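Local coordinates for protein 2-oxoglutarate carboxylase small subunit (Hydrogenobacter thermophilus, PDB 7KCT) that belongs to the biotin carboxylase family as the small subunit of a carboxylase, an ATP-grasp protein that holds ADP, magnesium and bicarbonate ions, at residues R73-A78 / A100-E105; I249-L254 / E309-V314. One frame throughout, in Å; residues are numbered along the deposited sequence.

Contact 1: R73-A78 / A100-E105; sequences RIVDLA and ARLCEE
V75 sends its CG2 methyl into the angle between L102 and C103, two consecutive residues of the facing helix. It lies 4.1 Å from the CD2 methyl of L102 on one flank and 4.0 Å from the SG of C103 on the other, and the two partners meet that methyl from directions roughly 115° apart. Both touches are apolar and use a single branch of V75; the two segments bury a modest 129 Å² in all. The V75 torsion (chi1 168°) sets CG1 opposite the backbone N and swings CG2 back beside it, which is where both partners reach it. In C103, with chi1 at -74°, the SG stands opposite the carbonyl carbon, beside the backbone N, and slants back toward the N-terminal end of its own helix, so that it meets the methyl with its flank. L102 leans over from the other flank, its chain running at a slant to that of V75 and offering CD2 rather than CD1. The CA atoms of V75 and C103 are 6.4 Å apart, consistent with the short side chains of both residues at the closest backbone approach. V75 and C103 are buried, whereas L102 keeps part of its surface open. V75 also touches K106, just past the end of the second helix. The two helices belong to the Rossmann-like biotin carboxylase N-terminal region, and in sequence they flank strand 85-87 of its five-stranded parallel sheet. Helix 71-81 lays I74 and L77 on L15 of strand 13-16 and on I40 of strand 36-41, while helix 97-105 is backed by helix 115-120, where A100 meets W115 and I118.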
loop_
_atom_site.group_PDB
_atom_site.type_symbol
_atom_site.label_atom_id
_atom_site.label_comp_id
_atom_site.label_asym_id
_atom_site.label_seq_id
_atom_site.Cartn_x
_atom_site.Cartn_y
_atom_site.Cartn_z
ATOM N N ARG A 73 -18.117 14.689 28.240
ATOM C CA ARG A 73 -18.111 15.688 27.185
ATOM C C ARG A 73 -18.166 15.052 25.796
ATOM O O ARG A 73 -18.843 15.579 24.906
ATOM C CB ARG A 73 -16.889 16.594 27.312
ATOM C CG ARG A 73 -17.047 17.850 26.497
ATOM C CD ARG A 73 -15.738 18.636 26.330
ATOM N NE ARG A 73 -15.302 19.293 27.565
ATOM C CZ ARG A 73 -14.251 18.911 28.289
ATOM N NH1 ARG A 73 -13.523 17.878 27.894
ATOM N NH2 ARG A 73 -13.912 19.570 29.395
ATOM N N ILE A 74 -17.500 13.909 25.601
ATOM C CA ILE A 74 -17.480 13.244 24.293
ATOM C C ILE A 74 -18.843 12.650 23.958
ATOM O O ILE A 74 -19.323 12.754 22.825
ATOM C CB ILE A 74 -16.380 12.171 24.303
ATOM C CG1 ILE A 74 -15.025 12.860 24.397
ATOM C CG2 ILE A 74 -16.401 11.319 23.058
ATOM C CD1 ILE A 74 -13.830 11.931 24.645
ATOM N N VAL A 75 -19.484 12.008 24.937
ATOM C CA VAL A 75 -20.800 11.433 24.707
ATOM C C VAL A 75 -21.836 12.519 24.482
ATOM O O VAL A 75 -22.717 12.388 23.616
ATOM C CB VAL A 75 -21.185 10.522 25.885
ATOM C CG1 VAL A 75 -22.649 10.180 25.787
ATOM C CG2 VAL A 75 -20.349 9.301 25.847
ATOM N N ASP A 76 -21.757 13.597 25.253
ATOM C CA ASP A 76 -22.624 14.745 25.037
ATOM C C ASP A 76 -22.449 15.311 23.631
ATOM O O ASP A 76 -23.426 15.723 22.999
ATOM C CB ASP A 76 -22.326 15.846 26.049
ATOM C CG ASP A 76 -23.002 15.624 27.404
ATOM O OD1 ASP A 76 -23.801 14.666 27.545
ATOM O OD2 ASP A 76 -22.719 16.417 28.336
ATOM N N LEU A 77 -21.206 15.421 23.158
ATOM C CA LEU A 77 -20.994 15.970 21.808
ATOM C C LEU A 77 -21.619 15.076 20.759
ATOM O O LEU A 77 -22.232 15.559 19.804
ATOM C CB LEU A 77 -19.509 16.151 21.495
ATOM C CG LEU A 77 -19.077 16.581 20.096
ATOM C CD1 LEU A 77 -19.512 18.019 19.853
ATOM C CD2 LEU A 77 -17.553 16.424 19.995
ATOM N N ALA A 78 -21.454 13.764 20.912
ATOM C CA ALA A 78 -22.035 12.827 19.977
ATOM C C ALA A 78 -23.539 13.013 19.905
ATOM O O ALA A 78 -24.120 13.019 18.815
ATOM C CB ALA A 78 -21.710 11.386 20.397
ATOM N N ALA A 100 -17.855 3.186 27.989
ATOM C CA ALA A 100 -18.655 2.264 27.175
ATOM C C ALA A 100 -20.103 2.157 27.680
ATOM O O ALA A 100 -21.059 2.054 26.883
ATOM C CB ALA A 100 -17.978 0.890 27.182
ATOM N N ARG A 101 -20.270 2.208 28.999
ATOM C CA ARG A 101 -21.567 2.156 29.665
ATOM C C ARG A 101 -22.316 3.492 29.580
ATOM O O ARG A 101 -23.536 3.498 29.477
ATOM C CB ARG A 101 -21.405 1.754 31.143
ATOM C CG ARG A 101 -22.804 1.527 31.789
ATOM C CD ARG A 101 -22.731 0.845 33.125
ATOM N NE ARG A 101 -22.642 1.798 34.224
ATOM C CZ ARG A 101 -23.696 2.429 34.754
ATOM N NH1 ARG A 101 -24.923 2.217 34.278
ATOM N NH2 ARG A 101 -23.534 3.280 35.763
ATOM N N LEU A 102 -21.623 4.627 29.697
ATOM C CA LEU A 102 -22.263 5.910 29.440
ATOM C C LEU A 102 -22.835 5.956 28.019
ATOM O O LEU A 102 -23.989 6.367 27.822
ATOM C CB LEU A 102 -21.273 7.033 29.698
ATOM C CG LEU A 102 -21.839 8.440 29.734
ATOM C CD1 LEU A 102 -22.899 8.598 30.860
ATOM C CD2 LEU A 102 -20.692 9.435 29.938
ATOM N N CYS A 103 -22.092 5.450 27.030
ATOM C CA CYS A 103 -22.643 5.376 25.676
ATOM C C CYS A 103 -23.980 4.656 25.669
ATOM O O CYS A 103 -24.962 5.154 25.098
ATOM C CB CYS A 103 -21.686 4.656 24.720
ATOM S SG CYS A 103 -20.242 5.641 24.265
ATOM N N GLU A 104 -24.035 3.476 26.307
ATOM C CA GLU A 104 -25.274 2.709 26.349
ATOM C C GLU A 104 -26.386 3.498 27.031
ATOM O O GLU A 104 -27.509 3.557 26.538
ATOM C CB GLU A 104 -25.059 1.373 27.073
ATOM C CG GLU A 104 -26.325 0.536 27.214
ATOM C CD GLU A 104 -26.062 -0.824 27.873
ATOM O OE1 GLU A 104 -25.986 -1.841 27.150
ATOM O OE2 GLU A 104 -25.974 -0.881 29.111
ATOM N N GLU A 105 -26.110 4.104 28.170
ATOM C CA GLU A 105 -27.178 4.817 28.862
ATOM C C GLU A 105 -27.757 5.954 28.030
ATOM O O GLU A 105 -28.939 6.282 28.170
ATOM C CB GLU A 105 -26.668 5.346 30.188
ATOM C CG GLU A 105 -26.284 4.209 31.162
#

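Contact 2: I249-L254 / E309-V314; sequences IAPSLL and EMITGV
I311, on the last turn of helix 305-312, covers one face of the cis peptide between A250 and P251, where strand 244-250 runs out into a loop within the ATP-grasp region. The helix comes in through E309, which turns from this contact to make a salt bridge with R375 and packs on F372 of the second subunit. M310 follows and reaches strand 393-401, touching I398 and W400. I311 then carries the whole contact. Its CD1 sits 3.6 Å from P251 N, almost straight above the peptide plane, and is flanked by A250 CB at 3.6 Å and P251 CD at 3.8 Å. Its other methyl, CG2, stands over the same face, 3.6 Å from A250 O. The chi1 of 64° places CG1 between the backbone N and the carbonyl carbon, and the extended chain beyond it carries CD1 out to P251 N. The cis bond keeps A250 O and P251 CD on one side of it, so the isoleucine methyls lie over a flat peptide face that includes the carbonyl oxygen. The A250 side chain is about 13 Å from a bound ADP. The backbones on both sides are held by the chain around strand 341-351: A250 bonds to S342, and I311 to N339. T312 ends the helix, and G313 departs from it with a positive phi of 78°, its N still bonded to E309 O. V314 closes an ST turn: its backbone N donates to T312 OG1 over 3.1 Å at 160°, while the same hydroxyl bonds to the carbonyl of T308.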
loop_
_atom_site.group_PDB
_atom_site.type_symbol
_atom_site.label_atom_id
_atom_site.label_comp_id
_atom_site.label_asym_id
_atom_site.label_seq_id
_atom_site.Cartn_x
_atom_site.Cartn_y
_atom_site.Cartn_z
ATOM N N ILE A 249 5.043 -9.380 13.535
ATOM C CA ILE A 249 4.919 -10.179 12.330
ATOM C C ILE A 249 3.704 -11.092 12.428
ATOM O O ILE A 249 3.291 -11.507 13.509
ATOM C CB ILE A 249 6.184 -11.027 12.040
ATOM C CG1 ILE A 249 6.299 -12.152 13.055
ATOM C CG2 ILE A 249 7.485 -10.187 12.168
ATOM C CD1 ILE A 249 7.429 -13.190 12.803
ATOM N N ALA A 250 3.229 -11.521 11.268
ATOM C CA ALA A 250 2.118 -12.457 11.173
ATOM C C ALA A 250 2.327 -13.331 9.947
ATOM O O ALA A 250 2.798 -12.836 8.906
ATOM C CB ALA A 250 0.745 -11.756 11.075
ATOM N N PRO A 251 2.074 -14.655 10.058
ATOM C CA PRO A 251 1.818 -15.358 11.334
ATOM C C PRO A 251 3.121 -15.361 12.139
ATOM O O PRO A 251 4.130 -14.888 11.630
ATOM C CB PRO A 251 1.394 -16.774 10.892
ATOM C CG PRO A 251 2.126 -16.969 9.557
ATOM C CD PRO A 251 2.106 -15.569 8.907
ATOM N N SER A 252 3.118 -15.885 13.353
ATOM C CA SER A 252 4.367 -16.250 14.002
ATOM C C SER A 252 5.101 -17.261 13.125
ATOM O O SER A 252 4.491 -17.962 12.323
ATOM C CB SER A 252 4.092 -16.869 15.372
ATOM O OG SER A 252 3.780 -18.271 15.239
ATOM N N LEU A 253 6.429 -17.322 13.266
ATOM C CA LEU A 253 7.184 -18.453 12.722
ATOM C C LEU A 253 7.201 -19.644 13.665
ATOM O O LEU A 253 7.560 -20.751 13.251
ATOM C CB LEU A 253 8.630 -18.039 12.443
ATOM C CG LEU A 253 8.750 -16.795 11.546
ATOM C CD1 LEU A 253 10.133 -16.225 11.607
ATOM C CD2 LEU A 253 8.367 -17.162 10.101
ATOM N N LEU A 254 6.838 -19.429 14.928
ATOM C CA LEU A 254 6.961 -20.494 15.916
ATOM C C LEU A 254 5.962 -21.606 15.651
ATOM O O LEU A 254 6.331 -22.784 15.571
ATOM C CB LEU A 254 6.776 -19.931 17.315
ATOM C CG LEU A 254 6.829 -20.916 18.481
ATOM C CD1 LEU A 254 8.248 -21.387 18.788
ATOM C CD2 LEU A 254 6.225 -20.262 19.686
ATOM N N GLU A 309 -4.524 -8.293 8.911
ATOM C CA GLU A 309 -5.326 -8.001 7.727
ATOM C C GLU A 309 -4.601 -8.377 6.453
ATOM O O GLU A 309 -5.225 -8.841 5.482
ATOM C CB GLU A 309 -5.718 -6.514 7.680
ATOM C CG GLU A 309 -6.444 -6.021 8.886
ATOM C CD GLU A 309 -6.796 -4.523 8.779
ATOM O OE1 GLU A 309 -6.069 -3.732 8.124
ATOM O OE2 GLU A 309 -7.842 -4.136 9.329
ATOM N N MET A 310 -3.285 -8.213 6.421
ATOM C CA MET A 310 -2.592 -8.507 5.169
ATOM C C MET A 310 -2.528 -10.012 4.864
ATOM O O MET A 310 -2.464 -10.389 3.705
ATOM C CB MET A 310 -1.177 -7.941 5.183
ATOM C CG MET A 310 -1.121 -6.472 5.600
ATOM S SD MET A 310 -1.736 -5.418 4.293
ATOM C CE MET A 310 -0.184 -5.368 3.399
ATOM N N ILE A 311 -2.452 -10.885 5.873
ATOM C CA ILE A 311 -2.331 -12.303 5.577
ATOM C C ILE A 311 -3.681 -13.000 5.466
ATOM O O ILE A 311 -3.754 -14.094 4.873
ATOM C CB ILE A 311 -1.459 -13.046 6.610
ATOM C CG1 ILE A 311 -2.080 -13.023 8.017
ATOM C CG2 ILE A 311 -0.011 -12.480 6.632
ATOM C CD1 ILE A 311 -1.287 -13.911 9.036
ATOM N N THR A 312 -4.733 -12.432 6.056
ATOM C CA THR A 312 -6.070 -13.028 5.995
ATOM C C THR A 312 -6.992 -12.391 4.977
ATOM O O THR A 312 -7.970 -13.029 4.570
ATOM C CB THR A 312 -6.803 -12.952 7.339
ATOM O OG1 THR A 312 -7.077 -11.582 7.712
ATOM C CG2 THR A 312 -6.001 -13.631 8.453
ATOM N N GLY A 313 -6.754 -11.124 4.627
ATOM C CA GLY A 313 -7.663 -10.341 3.815
ATOM C C GLY A 313 -8.883 -9.792 4.543
ATOM O O GLY A 313 -9.764 -9.225 3.895
ATOM N N VAL A 314 -8.950 -9.887 5.860
ATOM C CA VAL A 314 -10.105 -9.422 6.617
ATOM C C VAL A 314 -9.849 -7.987 7.099
ATOM O O VAL A 314 -8.893 -7.733 7.827
ATOM C CB VAL A 314 -10.399 -10.372 7.793
ATOM C CG1 VAL A 314 -11.470 -9.843 8.690
ATOM C CG2 VAL A 314 -10.800 -11.738 7.257
#

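How the contacts relate
The contacts follow one another in series: contact 1 is complete before contact 2 opens. Their centres are 35 Å apart and their nearest atoms about 21 Å, so neither touches the other. Contact 1 joins two helices beside the five-stranded parallel sheet of the N-terminal region. Contact 2 sets a helix of the ATP-grasp region against the end of strand 244-250, whose sheet continues through strand 341-351 into the C-terminal part of the chain. A tie between the regions runs through E309 of contact 2, which forms a salt bridge with R25 on helix 20-32 of the N-terminal region. Each contact thus packs its own part of a multidomain chain, contact 2 lying nearer the centre.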